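Local atomic coordinates of short chain dehydrogenase (Mycobacterium smegmatis, PDB entry 3UCX), a protein that probably catalyses an NAD(P)-dependent oxidation or reduction, as a four-chain member of the short-chain dehydrogenase/reductase family. Residues A116-V121 / M162-L167; D90-A96 / G140-N146. One frame throughout, in Å; residues are numbered along the deposited sequence.

Contact 1 of 2, residues A116-V121 / M162-L167; sequences AIELTV and MAKSAL
Thr120 and Val121 carry most of helix 116-121's side of this packing, bearing on the turn of helix 162-167 that runs from Ala163 to Leu167. One methyl of Val121, CG2, makes the closest approach: it lies 3.4 Å from Ala163 O, a carbonyl already taken by the helical bond from Leu167 N, and 3.9 Å from Ala166 CB. Chi1 of -178° sets this CG2 beside the backbone N of Val121, while CG1 is the branch anti to it. Thr120 splits its two branches between unlike partners. Its CG2 meets Leu167 CD2 at 3.9 Å, the two side chains crossing at about a right angle, and Leu167 CD1 leans on Thr120 O. The hydroxyl, turned beside the backbone N (chi1 -67°), holds a water 3.0 Å from OG1; the same water takes a weak, long bond from Lys164 NZ. The lysine gets there although its CB points away from helix 116-121, because its chain bends at chi2 and chi4. One turn earlier the helices meet through small groups, Ala116 CB standing 4.3 Å from Ala163 CB, and Ile117 CD1 reaches Met162 SD at 4.1 Å. No direct hydrogen bond joins the segments. Their axes approach to 9.0 Å at a crossing angle of -38°, with Ala163 and Ala166 offering methyls in the middle. Further out, Val121 and Met162 also pack on Met162 and Val121, respectively, of the second subunit, and Glu118 forms a salt bridge with Arg114 of that subunit. The two helices, 110-130 and 158-179, thus pair within one chain and together face its neighbour, as in the helical dimer interface of classical short-chain dehydrogenases with a Rossmann fold.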
loop_
_atom_site.group_PDB
_atom_site.type_symbol
_atom_site.label_atom_id
_atom_site.label_comp_id
_atom_site.label_asym_id
_atom_site.label_seq_id
_atom_site.Cartn_x
_atom_site.Cartn_y
_atom_site.Cartn_z
ATOM N N ALA A 116 -0.523 19.265 -17.277
ATOM C CA ALA A 116 -0.906 18.851 -15.909
ATOM C C ALA A 116 0.345 18.548 -15.041
ATOM O O ALA A 116 0.461 19.002 -13.892
ATOM C CB ALA A 116 -1.835 17.640 -15.950
ATOM N N ILE A 117 1.271 17.798 -15.609
ATOM C CA ILE A 117 2.555 17.496 -14.966
ATOM C C ILE A 117 3.356 18.789 -14.724
ATOM O O ILE A 117 3.878 19.019 -13.636
ATOM C CB ILE A 117 3.344 16.441 -15.778
ATOM C CG1 ILE A 117 2.650 15.076 -15.660
ATOM C CG2 ILE A 117 4.778 16.309 -15.273
ATOM C CD1 ILE A 117 3.142 14.032 -16.637
ATOM N N GLU A 118 3.383 19.664 -15.720
ATOM C CA GLU A 118 4.091 20.934 -15.577
ATOM C C GLU A 118 3.641 21.754 -14.379
ATOM O O GLU A 118 4.482 22.294 -13.648
ATOM C CB GLU A 118 3.999 21.762 -16.854
ATOM C CG GLU A 118 5.097 22.773 -16.988
ATOM C CD GLU A 118 6.500 22.181 -17.128
ATOM O OE1 GLU A 118 6.716 21.109 -17.734
ATOM O OE2 GLU A 118 7.436 22.835 -16.630
ATOM N N LEU A 119 2.328 21.839 -14.167
ATOM C CA LEU A 119 1.783 22.628 -13.092
ATOM C C LEU A 119 1.848 21.873 -11.759
ATOM O O LEU A 119 2.404 22.368 -10.792
ATOM C CB LEU A 119 0.341 23.026 -13.403
ATOM C CG LEU A 119 -0.298 23.995 -12.401
ATOM C CD1 LEU A 119 0.561 25.241 -12.225
ATOM C CD2 LEU A 119 -1.719 24.345 -12.853
ATOM N N THR A 120 1.300 20.664 -11.743
ATOM C CA THR A 120 1.118 19.874 -10.523
ATOM C C THR A 120 2.435 19.324 -9.944
ATOM O O THR A 120 2.601 19.226 -8.718
ATOM C CB THR A 120 0.174 18.701 -10.818
ATOM O OG1 THR A 120 -1.126 19.227 -11.092
ATOM C CG2 THR A 120 0.098 17.683 -9.654
ATOM N N VAL A 121 3.347 18.953 -10.823
ATOM C CA VAL A 121 4.590 18.320 -10.392
ATOM C C VAL A 121 5.745 19.334 -10.441
ATOM O O VAL A 121 6.342 19.678 -9.409
ATOM C CB VAL A 121 4.924 17.080 -11.235
ATOM C CG1 VAL A 121 6.202 16.427 -10.723
ATOM C CG2 VAL A 121 3.757 16.076 -11.229
ATOM N N MET A 162 -2.381 10.254 -12.790
ATOM C CA MET A 162 -0.984 10.190 -13.243
ATOM C C MET A 162 -0.161 11.336 -12.662
ATOM O O MET A 162 0.910 11.109 -12.091
ATOM C CB MET A 162 -0.870 10.209 -14.762
ATOM C CG MET A 162 0.574 10.406 -15.281
ATOM S SD MET A 162 0.599 10.876 -17.023
ATOM C CE MET A 162 -0.029 9.347 -17.705
ATOM N N ALA A 163 -0.665 12.556 -12.799
ATOM C CA ALA A 163 0.046 13.746 -12.322
ATOM C C ALA A 163 0.151 13.739 -10.802
ATOM O O ALA A 163 1.218 14.035 -10.219
ATOM C CB ALA A 163 -0.670 14.998 -12.801
ATOM N N LYS A 164 -0.962 13.432 -10.154
ATOM C CA LYS A 164 -0.971 13.381 -8.693
ATOM C C LYS A 164 -0.056 12.289 -8.125
ATOM O O LYS A 164 0.567 12.481 -7.072
ATOM C CB LYS A 164 -2.391 13.260 -8.178
ATOM C CG LYS A 164 -3.189 14.565 -8.380
ATOM C CD LYS A 164 -2.785 15.600 -7.345
ATOM C CE LYS A 164 -3.829 16.670 -7.097
ATOM N NZ LYS A 164 -3.571 17.871 -7.919
ATOM N N SER A 165 0.012 11.160 -8.814
ATOM C CA SER A 165 0.881 10.056 -8.426
ATOM C C SER A 165 2.349 10.428 -8.585
ATOM O O SER A 165 3.167 10.113 -7.728
ATOM C CB SER A 165 0.561 8.820 -9.239
ATOM O OG SER A 165 -0.747 8.353 -8.874
ATOM N N ALA A 166 2.679 11.093 -9.674
ATOM C CA ALA A 166 4.040 11.586 -9.874
ATOM C C ALA A 166 4.385 12.582 -8.740
ATOM O O ALA A 166 5.490 12.542 -8.173
ATOM C CB ALA A 166 4.191 12.246 -11.256
ATOM N N LEU A 167 3.426 13.442 -8.380
ATOM C CA LEU A 167 3.616 14.400 -7.291
ATOM C C LEU A 167 3.843 13.704 -5.949
ATOM O O LEU A 167 4.691 14.126 -5.160
ATOM C CB LEU A 167 2.438 15.370 -7.205
ATOM C CG LEU A 167 2.342 16.260 -5.947
ATOM C CD1 LEU A 167 3.514 17.247 -5.812
ATOM C CD2 LEU A 167 1.008 17.001 -5.925
HETATM O O HOH W 1 -3.286 17.152 -11.273
#

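Contact 2 of 2, residues D90-A96 / G140-N146; sequences DVVINNA and GAVVNVN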
loop_
_atom_site.group_PDB
_atom_site.type_symbol
_atom_site.label_atom_id
_atom_site.label_comp_id
_atom_site.label_asym_id
_atom_site.label_seq_id
_atom_site.Cartn_x
_atom_site.Cartn_y
_atom_site.Cartn_z
ATOM N N ASP A 90 8.518 29.605 7.012
ATOM C CA ASP A 90 8.389 28.424 7.872
ATOM C C ASP A 90 7.646 27.260 7.213
ATOM O O ASP A 90 7.913 26.102 7.528
ATOM C CB ASP A 90 7.645 28.844 9.139
ATOM C CG ASP A 90 8.419 29.878 9.902
ATOM O OD1 ASP A 90 9.394 29.455 10.552
ATOM O OD2 ASP A 90 8.112 31.094 9.775
ATOM N N VAL A 91 6.731 27.580 6.309
ATOM C CA VAL A 91 5.850 26.605 5.688
ATOM C C VAL A 91 5.644 26.945 4.224
ATOM O O VAL A 91 5.377 28.089 3.874
ATOM C CB VAL A 91 4.444 26.566 6.384
ATOM C CG1 VAL A 91 3.529 25.535 5.722
ATOM C CG2 VAL A 91 4.603 26.281 7.876
ATOM N N VAL A 92 5.742 25.951 3.356
ATOM C CA VAL A 92 5.299 26.093 1.962
ATOM C C VAL A 92 4.175 25.090 1.707
ATOM O O VAL A 92 4.332 23.892 1.962
ATOM C CB VAL A 92 6.454 25.860 0.982
ATOM C CG1 VAL A 92 5.928 25.791 -0.450
ATOM C CG2 VAL A 92 7.530 26.963 1.123
ATOM N N ILE A 93 3.042 25.591 1.223
ATOM C CA ILE A 93 1.878 24.754 0.890
ATOM C C ILE A 93 1.620 24.856 -0.612
ATOM O O ILE A 93 1.353 25.945 -1.140
ATOM C CB ILE A 93 0.621 25.185 1.670
ATOM C CG1 ILE A 93 0.870 25.088 3.179
ATOM C CG2 ILE A 93 -0.587 24.323 1.273
ATOM C CD1 ILE A 93 -0.234 25.718 4.041
ATOM N N ASN A 94 1.693 23.723 -1.302
ATOM C CA ASN A 94 1.375 23.676 -2.714
ATOM C C ASN A 94 -0.079 23.218 -2.830
ATOM O O ASN A 94 -0.393 22.034 -2.634
ATOM C CB ASN A 94 2.314 22.722 -3.431
ATOM C CG ASN A 94 3.679 23.339 -3.669
ATOM O OD1 ASN A 94 3.769 24.447 -4.195
ATOM N ND2 ASN A 94 4.737 22.658 -3.243
ATOM N N ASN A 95 -0.967 24.165 -3.102
ATOM C CA ASN A 95 -2.396 23.843 -3.119
ATOM C C ASN A 95 -2.753 23.339 -4.485
ATOM O O ASN A 95 -2.207 23.830 -5.485
ATOM C CB ASN A 95 -3.245 25.026 -2.746
ATOM C CG ASN A 95 -4.727 24.692 -2.716
ATOM O OD1 ASN A 95 -5.120 23.564 -2.452
ATOM N ND2 ASN A 95 -5.537 25.645 -3.068
ATOM N N ALA A 96 -3.668 22.355 -4.520
ATOM C CA ALA A 96 -4.085 21.704 -5.775
ATOM C C ALA A 96 -5.122 22.597 -6.452
ATOM O O ALA A 96 -6.291 22.583 -6.069
ATOM C CB ALA A 96 -4.669 20.320 -5.505
ATOM N N GLY A 140 11.813 24.114 8.369
ATOM C CA GLY A 140 10.402 24.267 8.064
ATOM C C GLY A 140 9.739 23.033 7.490
ATOM O O GLY A 140 10.246 21.919 7.597
ATOM N N ALA A 141 8.562 23.247 6.935
ATOM C CA ALA A 141 7.703 22.183 6.498
ATOM C C ALA A 141 7.060 22.514 5.164
ATOM O O ALA A 141 6.696 23.664 4.886
ATOM C CB ALA A 141 6.622 21.905 7.555
ATOM N N VAL A 142 6.901 21.475 4.357
ATOM C CA VAL A 142 6.208 21.535 3.106
ATOM C C VAL A 142 4.977 20.649 3.234
ATOM O O VAL A 142 5.083 19.544 3.734
ATOM C CB VAL A 142 7.060 21.000 1.954
ATOM C CG1 VAL A 142 6.216 20.934 0.659
ATOM C CG2 VAL A 142 8.339 21.859 1.800
ATOM N N VAL A 143 3.828 21.161 2.810
ATOM C CA VAL A 143 2.622 20.342 2.629
ATOM C C VAL A 143 2.168 20.459 1.192
ATOM O O VAL A 143 1.790 21.548 0.732
ATOM C CB VAL A 143 1.443 20.737 3.544
ATOM C CG1 VAL A 143 0.312 19.701 3.419
ATOM C CG2 VAL A 143 1.887 20.853 4.992
ATOM N N ASN A 144 2.165 19.328 0.496
ATOM C CA ASN A 144 1.639 19.256 -0.845
ATOM C C ASN A 144 0.222 18.704 -0.810
ATOM O O ASN A 144 0.007 17.604 -0.311
ATOM C CB ASN A 144 2.534 18.399 -1.731
ATOM C CG ASN A 144 3.876 19.040 -1.987
ATOM O OD1 ASN A 144 3.988 20.255 -1.954
ATOM N ND2 ASN A 144 4.906 18.220 -2.212
ATOM N N VAL A 145 -0.732 19.483 -1.313
ATOM C CA VAL A 145 -2.112 19.034 -1.411
ATOM C C VAL A 145 -2.206 18.130 -2.615
ATOM O O VAL A 145 -1.966 18.547 -3.767
ATOM C CB VAL A 145 -3.107 20.190 -1.489
ATOM C CG1 VAL A 145 -4.557 19.657 -1.600
ATOM C CG2 VAL A 145 -2.944 21.086 -0.263
ATOM N N ASN A 146 -2.506 16.864 -2.343
ATOM C CA ASN A 146 -2.631 15.860 -3.380
ATOM C C ASN A 146 -4.135 15.521 -3.561
ATOM O O ASN A 146 -4.981 16.434 -3.561
ATOM C CB ASN A 146 -1.731 14.666 -3.006
ATOM C CG ASN A 146 -1.361 13.803 -4.196
ATOM O OD1 ASN A 146 -2.240 13.135 -4.762
ATOM N ND2 ASN A 146 -0.060 13.787 -4.580
HETATM O O HOH W 2 0.689 19.900 -4.155
#
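Asn94 is bound to strand 141-145 through both its backbone and its side chain. Its N donates to Val143 O at 3.0 Å and its O accepts from Val145 N, while ND2 gives a nearly straight bond to Asn144 OD1 (2.8 Å, 166° at the hydrogen). The two side chains run side by side with amide planes 32° apart. The acceptor sits almost in the amide plane of Asn94, but the donor is tilted 25° from the carbonyl plane of Asn144. The other end of the Asn144 amide is satisfied too, ND2 bonding Ser171 OG of helix 158-179. Along the parallel ladder, Val92 N donates to Ala141 O at 2.9 Å and Val92 O accepts from Val143 N; Asp90 O takes Ala141 N at the start. CA-H...O contacts, such as Val91 CA to Ala141 O at 3.2 Å, give some of these carbonyls a further neighbour. Val91 and Ile93 turn their backbone polar groups to strand 13-17 instead. Where the strands end, a water donates to both Asn94 O (2.8 Å) and Val145 O (3.0 Å), so that Asn94 O receives two donors, this water and Val145 N. Beyond it, Ala96 CB packs on Val145 CG1 at 4.0 Å, and Asn95 ND2 bonds Gly18 O. Asp90 OD2 is held by Arg88 and by Val13 N. Val91, Ile93 and Val143 face helix 232-243, whereas Asn94 and Val142 meet helix 110-130. These are neighbouring central strands of a seven-stranded parallel Rossmann sheet, and the Asn-Asn-Ala run that begins at the last residue of strand 91-94 corresponds to the first three residues of the NNAG motif of classical short-chain dehydrogenases.

From the N terminus, the chain runs through strand 91-94, then helix 110-130, strand 141-145 and helix 158-179, so the segments alternate and the two contacts cross. Contact 2 closes the first loop, returning the chain at 140-146 to lie beside 90-96 after a mostly helical excursion that includes 116-121. Contact 1 closes the second, bringing 162-167 back to 116-121 after passing through strand 141-145. Strand pairing and helix pairing therefore interlock two successive strand-helix units. The centres of contacts 1 and 2 are about 15 Å apart, yet the contacts touch directly: Asn146 ND2 probably bonds Lys164 O at 2.9 Å, and Leu167 CD1 packs against Asn144 ND2, joining the sheet to the subunit-facing helices.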